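Local coordinates for protein alpha-glucosidase (Pseudoalteromonas sp. K8, PDB 5HQA) that probably hydrolyses alpha-glucosidic linkages as a calcium-binding, chloride-activated family 97 glycoside hydrolase, and binds the inhibitor acarbose, at residues G307-G312 with Q352-H357. Numbering follows the deposited sequence.
Sequences GVLVEG and QLIGHH. With AC1 (4,6-dideoxy-4-{[(1S,4R,5S,6S)-4,5,6-trihydroxy-3-(hydroxymethyl)cyclohex-2-en-1-yl]amino}-alpha-D-glucopyranose), chain B.
Val308 and Ile354 join strands 307-310 and 352-358 as parallel neighbours in the (beta/alpha)8-type barrel of the catalytic domain, and the C-terminal ends of both strands deliver Glu311 and His356 to the sugar pocket. Backbone pairing is short: Val308 N donates to Gln352 O (2.8 Å), and Ile354 N returns a nearly straight bond to Val308 O (2.8 Å). The strand axes are inclined by 32°, and beyond Leu309 water takes over: one molecule donates to both Val310 O and Ile354 O, while Val310 N has no partner.

Apolar contacts split between the sheet's faces. With Leu309, Ile354 brings CG2 to Leu309 CD1 at 3.9 Å; on the other face, where Val310 also touches Thr293 of helix 290-303, the side chains of Val310 and Leu353 cross at about a right angle, Val310 CG2 to Leu353 CD1 3.7 Å.

In the pocket, the contact is a stack. Glu311 turns CG back beside its own backbone N (chi1 -59°), which puts CG 3.4 Å from the His356 ring centroid, a CH-pi contact over the face. The extended chain carries the carboxylate on, its plane only 4° from that of the ring; OE2 passes 3.3 Å from His356 NE2 at an angle too poor for a hydrogen bond, and is instead salt-bridged to Lys386. A second water bridges His356 ND1 and Gly312 N at the ring's edge. An alanine in place of His356 would probably strip Glu311 CG and carboxylate of the ring they stack on, leaving that chain to its polar partners and the water without ND1. The AC1 unit of acarbose meets both residues: AC1 O6B lies near the ring plane, 3.1 Å from His356 CE1, and AC1 O4 donates to Glu311 OE1 at 2.6 Å.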
loop_
_atom_site.group_PDB
_atom_site.type_symbol
_atom_site.label_atom_id
_atom_site.label_comp_id
_atom_site.label_asym_id
_atom_site.label_seq_id
_atom_site.Cartn_x
_atom_site.Cartn_y
_atom_site.Cartn_z
ATOM N N GLY A 307 12.805 9.316 14.334
ATOM C CA GLY A 307 12.562 10.606 13.717
ATOM C C GLY A 307 11.279 11.231 14.212
ATOM O O GLY A 307 10.434 10.579 14.833
ATOM N N VAL A 308 11.152 12.526 13.925
ATOM C CA VAL A 308 9.969 13.310 14.265
ATOM C C VAL A 308 9.460 13.961 12.986
ATOM O O VAL A 308 10.146 14.807 12.402
ATOM C CB VAL A 308 10.264 14.373 15.332
ATOM C CG1 VAL A 308 9.036 15.249 15.559
ATOM C CG2 VAL A 308 10.728 13.715 16.629
ATOM N N LEU A 309 8.273 13.557 12.541
ATOM C CA LEU A 309 7.578 14.274 11.480
ATOM C C LEU A 309 7.020 15.581 12.025
ATOM O O LEU A 309 6.463 15.618 13.124
ATOM C CB LEU A 309 6.433 13.420 10.931
ATOM C CG LEU A 309 5.430 14.100 9.991
ATOM C CD1 LEU A 309 6.048 14.368 8.604
ATOM C CD2 LEU A 309 4.147 13.259 9.873
ATOM N N VAL A 310 7.156 16.661 11.257
ATOM C CA VAL A 310 6.569 17.944 11.638
ATOM C C VAL A 310 5.846 18.521 10.431
ATOM O O VAL A 310 6.478 18.808 9.406
ATOM C CB VAL A 310 7.616 18.943 12.154
ATOM C CG1 VAL A 310 6.930 20.221 12.555
ATOM C CG2 VAL A 310 8.382 18.373 13.333
ATOM N N GLU A 311 4.527 18.689 10.551
ATOM C CA GLU A 311 3.714 19.305 9.507
ATOM C C GLU A 311 3.368 20.737 9.890
ATOM O O GLU A 311 3.166 21.056 11.065
ATOM C CB GLU A 311 2.427 18.513 9.256
ATOM C CG GLU A 311 2.691 17.085 8.843
ATOM C CD GLU A 311 1.447 16.368 8.365
ATOM O OE1 GLU A 311 0.342 16.939 8.464
ATOM O OE2 GLU A 311 1.582 15.214 7.898
ATOM N N GLY A 312 3.295 21.599 8.882
ATOM C CA GLY A 312 3.028 23.002 9.118
ATOM C C GLY A 312 4.260 23.835 9.362
ATOM O O GLY A 312 4.149 24.935 9.916
ATOM N N GLN A 352 16.067 12.244 14.002
ATOM C CA GLN A 352 16.039 13.053 12.797
ATOM C C GLN A 352 14.720 13.787 12.636
ATOM O O GLN A 352 13.675 13.354 13.128
ATOM C CB GLN A 352 16.317 12.198 11.570
ATOM C CG GLN A 352 17.799 12.129 11.305
ATOM C CD GLN A 352 18.083 11.268 10.152
ATOM O OE1 GLN A 352 17.843 10.068 10.210
ATOM N NE2 GLN A 352 18.562 11.861 9.064
ATOM N N LEU A 353 14.789 14.935 11.969
ATOM C CA LEU A 353 13.587 15.583 11.475
ATOM C C LEU A 353 13.112 14.848 10.228
ATOM O O LEU A 353 13.915 14.538 9.340
ATOM C CB LEU A 353 13.870 17.051 11.160
ATOM C CG LEU A 353 12.760 17.873 10.510
ATOM C CD1 LEU A 353 11.591 18.052 11.462
ATOM C CD2 LEU A 353 13.309 19.223 10.076
ATOM N N ILE A 354 11.821 14.539 10.169
ATOM C CA ILE A 354 11.214 13.964 8.976
ATOM C C ILE A 354 10.507 15.099 8.245
ATOM O O ILE A 354 9.698 15.821 8.841
ATOM C CB ILE A 354 10.257 12.815 9.334
ATOM C CG1 ILE A 354 11.071 11.641 9.879
ATOM C CG2 ILE A 354 9.430 12.394 8.138
ATOM C CD1 ILE A 354 10.237 10.588 10.553
ATOM N N GLY A 355 10.855 15.292 6.966
ATOM C CA GLY A 355 10.342 16.416 6.210
ATOM C C GLY A 355 8.906 16.205 5.757
ATOM O O GLY A 355 8.351 15.106 5.830
ATOM N N HIS A 356 8.296 17.288 5.282
ATOM C CA HIS A 356 6.889 17.244 4.893
ATOM C C HIS A 356 6.653 18.229 3.765
ATOM O O HIS A 356 6.940 19.421 3.916
ATOM C CB HIS A 356 5.965 17.570 6.068
ATOM C CG HIS A 356 4.517 17.394 5.741
ATOM N ND1 HIS A 356 3.584 18.395 5.915
ATOM C CD2 HIS A 356 3.845 16.335 5.227
ATOM C CE1 HIS A 356 2.395 17.953 5.537
ATOM N NE2 HIS A 356 2.525 16.705 5.117
ATOM N N HIS A 357 6.109 17.728 2.656
ATOM C CA HIS A 357 5.810 18.509 1.456
ATOM C C HIS A 357 4.351 18.249 1.093
ATOM O O HIS A 357 4.071 17.330 0.322
ATOM C CB HIS A 357 6.724 18.120 0.291
ATOM C CG HIS A 357 8.149 18.536 0.461
ATOM N ND1 HIS A 357 9.162 18.020 -0.313
ATOM C CD2 HIS A 357 8.733 19.420 1.305
ATOM C CE1 HIS A 357 10.312 18.564 0.048
ATOM N NE2 HIS A 357 10.078 19.419 1.027
HETATM C C1 AC1 B . -8.819 15.606 3.295
HETATM O O2 AC1 B . -9.130 13.680 1.906
HETATM C C2 AC1 B . -8.121 14.490 2.532
HETATM C C4A AC1 B . -1.764 15.024 6.642
HETATM C C3 AC1 B . -7.233 13.671 3.431
HETATM O O3 AC1 B . -6.646 12.582 2.696
HETATM C C4 AC1 B . -6.185 14.554 4.055
HETATM N N4A AC1 B . -5.087 13.790 4.728
HETATM C C5 AC1 B . -7.025 15.350 5.040
HETATM O O5 AC1 B . -7.886 16.280 4.259
HETATM C C6 AC1 B . -6.243 16.148 6.037
HETATM C C1B AC1 B . -3.693 14.232 4.364
HETATM C C2B AC1 B . -2.571 13.248 5.111
HETATM O O2B AC1 B . -2.943 11.895 4.850
HETATM C C3B AC1 B . -2.454 13.552 6.479
HETATM O O3B AC1 B . -1.630 12.605 7.204
HETATM O O4 AC1 B . -1.756 15.410 8.003
HETATM C C5B AC1 B . -2.418 16.045 5.858
HETATM C C7B AC1 B . -3.408 15.599 4.646
HETATM C C6B AC1 B . -1.727 17.416 5.777
HETATM O O6B AC1 B . -0.618 17.283 4.944
HETATM O O HOH W 1 9.140 18.474 8.780
HETATM O O HOH W 2 4.468 20.952 6.544
#